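Local coordinates for transcriptional protein SWT1 (Saccharomyces cerevisiae, PDB 4PQZ) that takes part in transcription, probably as an activator, and has RNA endonuclease activity, the piece here being its C-terminal, HEPN-like domain, at residues Asn41-Thr49 and Leu151-Ile162. Sequence-based numbering, arbitrary orientation.
Sequences NVFEQVKET and LEKQIHEWKTSI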
ATOM      1  N   ASN A  41      10.042   7.652   7.048  1.00 93.85           N
ATOM      2  CA  ASN A  41       9.729   6.503   7.901  1.00 97.46           C
ATOM      3  C   ASN A  41       8.373   5.849   7.591  1.00 86.82           C
ATOM      4  O   ASN A  41       8.277   4.628   7.463  1.00 85.56           O
ATOM      5  CB  ASN A  41       9.793   6.918   9.374  1.00108.23           C
ATOM      6  CG  ASN A  41       9.970   5.744  10.308  1.00118.98           C
ATOM      7  OD1 ASN A  41      10.162   4.612   9.869  1.00120.81           O
ATOM      8  ND2 ASN A  41       9.919   6.011  11.609  1.00124.87           N
ATOM      9  N   VAL A  42       7.327   6.664   7.479  1.00 70.59           N
ATOM     10  CA  VAL A  42       6.011   6.180   7.061  1.00 66.24           C
ATOM     11  C   VAL A  42       6.024   5.758   5.593  1.00 63.81           C
ATOM     12  O   VAL A  42       5.622   4.648   5.255  1.00 62.52           O
ATOM     13  CB  VAL A  42       4.933   7.263   7.256  1.00 63.63           C
ATOM     14  CG1 VAL A  42       3.588   6.812   6.674  1.00 40.87           C
ATOM     15  CG2 VAL A  42       4.823   7.645   8.738  1.00 53.87           C
ATOM     16  N   PHE A  43       6.493   6.661   4.734  1.00 68.92           N
ATOM     17  CA  PHE A  43       6.568   6.434   3.287  1.00 70.21           C
ATOM     18  C   PHE A  43       7.268   5.119   2.939  1.00 77.28           C
ATOM     19  O   PHE A  43       6.719   4.300   2.200  1.00 78.92           O
ATOM     20  CB  PHE A  43       7.254   7.626   2.597  1.00 74.39           C
ATOM     21  CG  PHE A  43       7.472   7.445   1.111  1.00 59.74           C
ATOM     22  CD1 PHE A  43       6.400   7.370   0.242  1.00 55.57           C
ATOM     23  CD2 PHE A  43       8.756   7.379   0.589  1.00 62.34           C
ATOM     24  CE1 PHE A  43       6.602   7.203  -1.124  1.00 65.22           C
ATOM     25  CE2 PHE A  43       8.972   7.213  -0.776  1.00 65.42           C
ATOM     26  CZ  PHE A  43       7.895   7.127  -1.632  1.00 59.84           C
ATOM     27  N   GLU A  44       8.461   4.905   3.493  1.00 83.11           N
ATOM     28  CA  GLU A  44       9.226   3.702   3.179  1.00 90.86           C
ATOM     29  C   GLU A  44       8.631   2.435   3.798  1.00 84.44           C
ATOM     30  O   GLU A  44       8.798   1.341   3.257  1.00 86.68           O
ATOM     31  CB  GLU A  44      10.703   3.860   3.561  1.00102.81           C
ATOM     32  CG  GLU A  44      11.454   4.906   2.729  1.00117.51           C
ATOM     33  CD  GLU A  44      11.699   4.491   1.277  1.00122.46           C
ATOM     34  OE1 GLU A  44      11.874   3.281   1.020  1.00130.07           O
ATOM     35  OE2 GLU A  44      11.719   5.380   0.391  1.00116.56           O
ATOM     36  N   GLN A  45       7.932   2.577   4.921  1.00 67.05           N
ATOM     37  CA  GLN A  45       7.264   1.424   5.523  1.00 64.44           C
ATOM     38  C   GLN A  45       5.954   1.082   4.815  1.00 59.13           C
ATOM     39  O   GLN A  45       5.672  -0.091   4.558  1.00 63.83           O
ATOM     40  CB  GLN A  45       7.034   1.624   7.020  1.00 67.32           C
ATOM     41  CG  GLN A  45       8.271   1.364   7.883  1.00 70.12           C
ATOM     42  CD  GLN A  45       8.060   1.775   9.329  1.00 76.61           C
ATOM     43  OE1 GLN A  45       6.928   1.986   9.771  1.00 75.47           O
ATOM     44  NE2 GLN A  45       9.151   1.902  10.072  1.00 88.61           N
ATOM     45  N   VAL A  46       5.158   2.104   4.503  1.00 58.08           N
ATOM     46  CA  VAL A  46       3.966   1.930   3.665  1.00 60.23           C
ATOM     47  C   VAL A  46       4.311   1.219   2.346  1.00 57.99           C
ATOM     48  O   VAL A  46       3.635   0.260   1.962  1.00 47.97           O
ATOM     49  CB  VAL A  46       3.278   3.274   3.359  1.00 63.46           C
ATOM     50  CG1 VAL A  46       2.197   3.094   2.303  1.00 55.01           C
ATOM     51  CG2 VAL A  46       2.701   3.871   4.639  1.00 67.17           C
ATOM     52  N   LYS A  47       5.369   1.693   1.685  1.00 57.43           N
ATOM     53  CA  LYS A  47       5.925   1.054   0.481  1.00 67.91           C
ATOM     54  C   LYS A  47       6.215  -0.437   0.671  1.00 68.96           C
ATOM     55  O   LYS A  47       5.760  -1.265  -0.121  1.00 69.41           O
ATOM     56  CB  LYS A  47       7.210   1.759   0.024  1.00 70.31           C
ATOM     57  CG  LYS A  47       7.012   2.875  -0.995  1.00 68.19           C
ATOM     58  CD  LYS A  47       8.331   3.613  -1.286  1.00 71.73           C
ATOM     59  CE  LYS A  47       9.313   2.763  -2.090  1.00 65.30           C
ATOM     60  NZ  LYS A  47      10.686   3.361  -2.123  1.00 62.06           N
ATOM     61  N   GLU A  48       6.972  -0.770   1.714  1.00 68.88           N
ATOM     62  CA  GLU A  48       7.320  -2.164   2.000  1.00 66.25           C
ATOM     63  C   GLU A  48       6.086  -3.027   2.237  1.00 60.01           C
ATOM     64  O   GLU A  48       6.050  -4.198   1.866  1.00 63.33           O
ATOM     65  CB  GLU A  48       8.239  -2.253   3.214  1.00 70.66           C
ATOM     66  CG  GLU A  48       9.677  -1.862   2.944  1.00 86.51           C
ATOM     67  CD  GLU A  48      10.526  -1.937   4.198  1.00109.54           C
ATOM     68  OE1 GLU A  48       9.958  -2.153   5.295  1.00113.48           O
ATOM     69  OE2 GLU A  48      11.761  -1.780   4.088  1.00119.86           O
ATOM     70  N   THR A  49       5.071  -2.431   2.849  1.00 50.12           N
ATOM     71  CA  THR A  49       3.852  -3.147   3.203  1.00 47.92           C
ATOM     72  C   THR A  49       2.949  -3.366   1.986  1.00 46.99           C
ATOM     73  O   THR A  49       2.274  -4.389   1.871  1.00 54.64           O
ATOM     74  CB  THR A  49       3.087  -2.396   4.346  1.00 54.90           C
ATOM     75  OG1 THR A  49       3.999  -2.109   5.407  1.00 46.33           O
ATOM     76  CG2 THR A  49       1.945  -3.221   4.893  1.00 40.34           C
ATOM     77  N   LEU A 151      -0.375  -5.736  10.811  1.00 59.27           N
ATOM     78  CA  LEU A 151      -0.690  -4.530  10.053  1.00 54.64           C
ATOM     79  C   LEU A 151      -1.262  -3.437  10.951  1.00 50.31           C
ATOM     80  O   LEU A 151      -0.901  -2.275  10.814  1.00 52.83           O
ATOM     81  CB  LEU A 151      -1.650  -4.829   8.889  1.00 59.32           C
ATOM     82  CG  LEU A 151      -2.017  -3.597   8.043  1.00 58.66           C
ATOM     83  CD1 LEU A 151      -0.816  -3.141   7.220  1.00 48.15           C
ATOM     84  CD2 LEU A 151      -3.261  -3.815   7.167  1.00 47.33           C
ATOM     85  N   GLU A 152      -2.159  -3.817  11.859  1.00 64.51           N
ATOM     86  CA  GLU A 152      -2.713  -2.908  12.878  1.00 67.53           C
ATOM     87  C   GLU A 152      -1.620  -2.258  13.734  1.00 60.34           C
ATOM     88  O   GLU A 152      -1.625  -1.050  13.967  1.00 55.13           O
ATOM     89  CB  GLU A 152      -3.706  -3.651  13.788  1.00 53.37           C
ATOM     90  CG  GLU A 152      -5.041  -3.990  13.134  1.00 48.80           C
ATOM     91  CD  GLU A 152      -5.701  -2.776  12.517  1.00 59.24           C
ATOM     92  OE1 GLU A 152      -6.215  -1.922  13.273  1.00 59.45           O
ATOM     93  OE2 GLU A 152      -5.699  -2.668  11.276  1.00 66.81           O
ATOM     94  N   LYS A 153      -0.685  -3.080  14.190  1.00 52.25           N
ATOM     95  CA  LYS A 153       0.449  -2.605  14.962  1.00 56.51           C
ATOM     96  C   LYS A 153       1.267  -1.570  14.190  1.00 55.90           C
ATOM     97  O   LYS A 153       1.724  -0.578  14.751  1.00 72.20           O
ATOM     98  CB  LYS A 153       1.332  -3.785  15.378  1.00 60.54           C
ATOM     99  CG  LYS A 153       2.656  -3.386  15.989  1.00 73.69           C
ATOM    100  CD  LYS A 153       3.600  -4.574  16.097  1.00 75.57           C
ATOM    101  CE  LYS A 153       5.058  -4.117  16.149  1.00 92.06           C
ATOM    102  NZ  LYS A 153       5.335  -3.126  17.234  1.00 98.13           N
ATOM    103  N   GLN A 154       1.445  -1.800  12.899  1.00 60.87           N
ATOM    104  CA  GLN A 154       2.253  -0.907  12.079  1.00 66.82           C
ATOM    105  C   GLN A 154       1.525   0.414  11.791  1.00 59.40           C
ATOM    106  O   GLN A 154       2.135   1.487  11.783  1.00 59.35           O
ATOM    107  CB  GLN A 154       2.645  -1.609  10.782  1.00 70.50           C
ATOM    108  CG  GLN A 154       4.090  -1.414  10.377  1.00 86.15           C
ATOM    109  CD  GLN A 154       4.447  -2.235   9.159  1.00105.04           C
ATOM    110  OE1 GLN A 154       3.812  -3.255   8.878  1.00105.31           O
ATOM    111  NE2 GLN A 154       5.460  -1.792   8.419  1.00114.29           N
ATOM    112  N   ILE A 155       0.214   0.311  11.571  1.00 57.38           N
ATOM    113  CA  ILE A 155      -0.691   1.448  11.370  1.00 55.07           C
ATOM    114  C   ILE A 155      -0.735   2.359  12.606  1.00 57.74           C
ATOM    115  O   ILE A 155      -0.742   3.587  12.484  1.00 71.44           O
ATOM    116  CB  ILE A 155      -2.136   0.952  11.011  1.00 50.27           C
ATOM    117  CG1 ILE A 155      -2.185   0.371   9.587  1.00 49.31           C
ATOM    118  CG2 ILE A 155      -3.172   2.054  11.197  1.00 45.79           C
ATOM    119  CD1 ILE A 155      -3.574  -0.160   9.156  1.00 36.46           C
ATOM    120  N   HIS A 156      -0.755   1.753  13.789  1.00 59.92           N
ATOM    121  CA  HIS A 156      -0.775   2.502  15.049  1.00 60.40           C
ATOM    122  C   HIS A 156       0.495   3.341  15.182  1.00 61.95           C
ATOM    123  O   HIS A 156       0.430   4.540  15.459  1.00 53.02           O
ATOM    124  CB  HIS A 156      -0.931   1.564  16.255  1.00 56.44           C
ATOM    125  CG  HIS A 156      -0.850   2.264  17.583  1.00 81.69           C
ATOM    126  ND1 HIS A 156      -1.955   2.789  18.225  1.00 80.43           N
ATOM    127  CD2 HIS A 156       0.209   2.529  18.390  1.00 78.05           C
ATOM    128  CE1 HIS A 156      -1.582   3.341  19.362  1.00 81.22           C
ATOM    129  NE2 HIS A 156      -0.272   3.201  19.486  1.00 81.41           N
ATOM    130  N   GLU A 157       1.646   2.712  14.955  1.00 55.85           N
ATOM    131  CA  GLU A 157       2.917   3.433  14.952  1.00 60.51           C
ATOM    132  C   GLU A 157       2.959   4.583  13.934  1.00 76.22           C
ATOM    133  O   GLU A 157       3.542   5.634  14.204  1.00 82.10           O
ATOM    134  CB  GLU A 157       4.081   2.474  14.698  1.00 60.37           C
ATOM    135  CG  GLU A 157       4.150   1.303  15.646  1.00 79.90           C
ATOM    136  CD  GLU A 157       5.403   0.483  15.434  1.00101.41           C
ATOM    137  OE1 GLU A 157       6.464   1.091  15.174  1.00112.59           O
ATOM    138  OE2 GLU A 157       5.327  -0.764  15.513  1.00107.20           O
ATOM    139  N   TRP A 158       2.345   4.389  12.769  1.00 74.74           N
ATOM    140  CA  TRP A 158       2.302   5.446  11.764  1.00 65.12           C
ATOM    141  C   TRP A 158       1.505   6.641  12.249  1.00 69.56           C
ATOM    142  O   TRP A 158       1.980   7.776  12.171  1.00 75.21           O
ATOM    143  CB  TRP A 158       1.694   4.951  10.456  1.00 57.61           C
ATOM    144  CG  TRP A 158       2.517   3.922   9.748  1.00 59.67           C
ATOM    145  CD1 TRP A 158       3.856   3.674   9.910  1.00 58.98           C
ATOM    146  CD2 TRP A 158       2.049   2.991   8.769  1.00 55.46           C
ATOM    147  NE1 TRP A 158       4.245   2.641   9.086  1.00 56.05           N
ATOM    148  CE2 TRP A 158       3.156   2.207   8.375  1.00 58.50           C
ATOM    149  CE3 TRP A 158       0.801   2.741   8.186  1.00 52.33           C
ATOM    150  CZ2 TRP A 158       3.048   1.192   7.423  1.00 62.19           C
ATOM    151  CZ3 TRP A 158       0.697   1.738   7.238  1.00 51.31           C
ATOM    152  CH2 TRP A 158       1.813   0.975   6.867  1.00 57.80           C
ATOM    153  N   LYS A 159       0.288   6.371  12.725  1.00 65.54           N
ATOM    154  CA  LYS A 159      -0.628   7.403  13.230  1.00 79.92           C
ATOM    155  C   LYS A 159      -0.017   8.212  14.378  1.00 69.60           C
ATOM    156  O   LYS A 159      -0.003   9.444  14.342  1.00 76.91           O
ATOM    157  CB  LYS A 159      -1.942   6.785  13.715  1.00 86.14           C
ATOM    158  CG  LYS A 159      -2.898   6.371  12.631  1.00 80.84           C
ATOM    159  CD  LYS A 159      -4.146   5.755  13.217  1.00 86.53           C
ATOM    160  CE  LYS A 159      -5.151   5.401  12.163  1.00 93.50           C
ATOM    161  NZ  LYS A 159      -6.157   4.410  12.682  1.00 96.31           N
ATOM    162  N   THR A 160       0.514   7.517  15.378  1.00 70.23           N
ATOM    163  CA  THR A 160       1.022   8.186  16.566  1.00 83.60           C
ATOM    164  C   THR A 160       2.235   9.036  16.206  1.00 89.57           C
ATOM    165  O   THR A 160       2.343  10.162  16.665  1.00100.95           O
ATOM    166  CB  THR A 160       1.325   7.195  17.711  1.00 86.54           C
ATOM    167  OG1 THR A 160       2.431   6.357  17.359  1.00 86.44           O
ATOM    168  CG2 THR A 160       0.102   6.330  17.996  1.00 83.79           C
ATOM    169  N   SER A 161       3.113   8.520  15.350  1.00 81.54           N
ATOM    170  CA  SER A 161       4.279   9.281  14.900  1.00 87.21           C
ATOM    171  C   SER A 161       3.865  10.498  14.066  1.00 96.36           C
ATOM    172  O   SER A 161       4.582  11.498  13.990  1.00101.75           O
ATOM    173  CB  SER A 161       5.246   8.386  14.108  1.00 85.97           C
ATOM    174  OG  SER A 161       5.834   7.385  14.939  1.00 80.51           O
ATOM    175  N   ILE A 162       2.697  10.403  13.440  1.00 96.32           N
ATOM    176  CA  ILE A 162       2.108  11.525  12.724  1.00 84.42           C
ATOM    177  C   ILE A 162       1.324  12.422  13.692  1.00 81.43           C
ATOM    178  O   ILE A 162       1.510  13.639  13.703  1.00 71.39           O
ATOM    179  CB  ILE A 162       1.190  11.039  11.573  1.00 69.92           C
ATOM    180  CG1 ILE A 162       2.021  10.480  10.413  1.00 71.47           C
ATOM    181  CG2 ILE A 162       0.306  12.165  11.065  1.00 71.36           C
ATOM    182  CD1 ILE A 162       1.165   9.955   9.242  1.00 63.33           C
TER
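The indole of W158 reaches across from helix 145-163 and fits as a knob among V42, Q45, V46 and T49 of helix 35-62. The two helices run nearly antiparallel, at 161°, with segment axes 10.6 Å apart; the backbones draw nearest at V42 and W158, and the indole fills the gap toward T49. W158 keeps CG beside its backbone N and anti to its carbonyl carbon (chi1 -66°), which sends the indole along the interface toward V46 and T49. V46, a branched residue slim enough to lie against an aromatic face, sets CG2 3.8 Å from the centroid of the six-membered ring, almost on its normal, in a CH-pi contact; F128 and W132 of helix 122-139 also touch V46, so this is the tightly packed, buried side. Apolar packing continues at one end, where V42 CG2 meets I162 CG1 at 4.3 Å, and at the other, where T49 CG2 lies 3.6 Å from L151 CD1.

Toward the solvent side the contact turns polar and looser. Q45, its chain extended beyond CG, brings OE1 into the indole plane, where W158 NE1 donates a 2.8 Å hydrogen bond on a lone pair of the amide oxygen, bent to 150° at the hydrogen. Q154, partly exposed like Q45, holds NE2 3.4 Å from T49 OG1. Threonine suits the boundary: its methyl joins the apolar packing, while its OG1 gives a 2.8 Å hydrogen bond to Q45 O, one turn back in its own helix.

This pairing belongs to the all-helical, HEPN-like domain. Its chemistry implies that dispersion and CH-pi contact probably hold one ring face against V46, while the other lies over Q154 O of its own helix; the directional edge bond satisfies the indole N-H and should limit rotation of the ring.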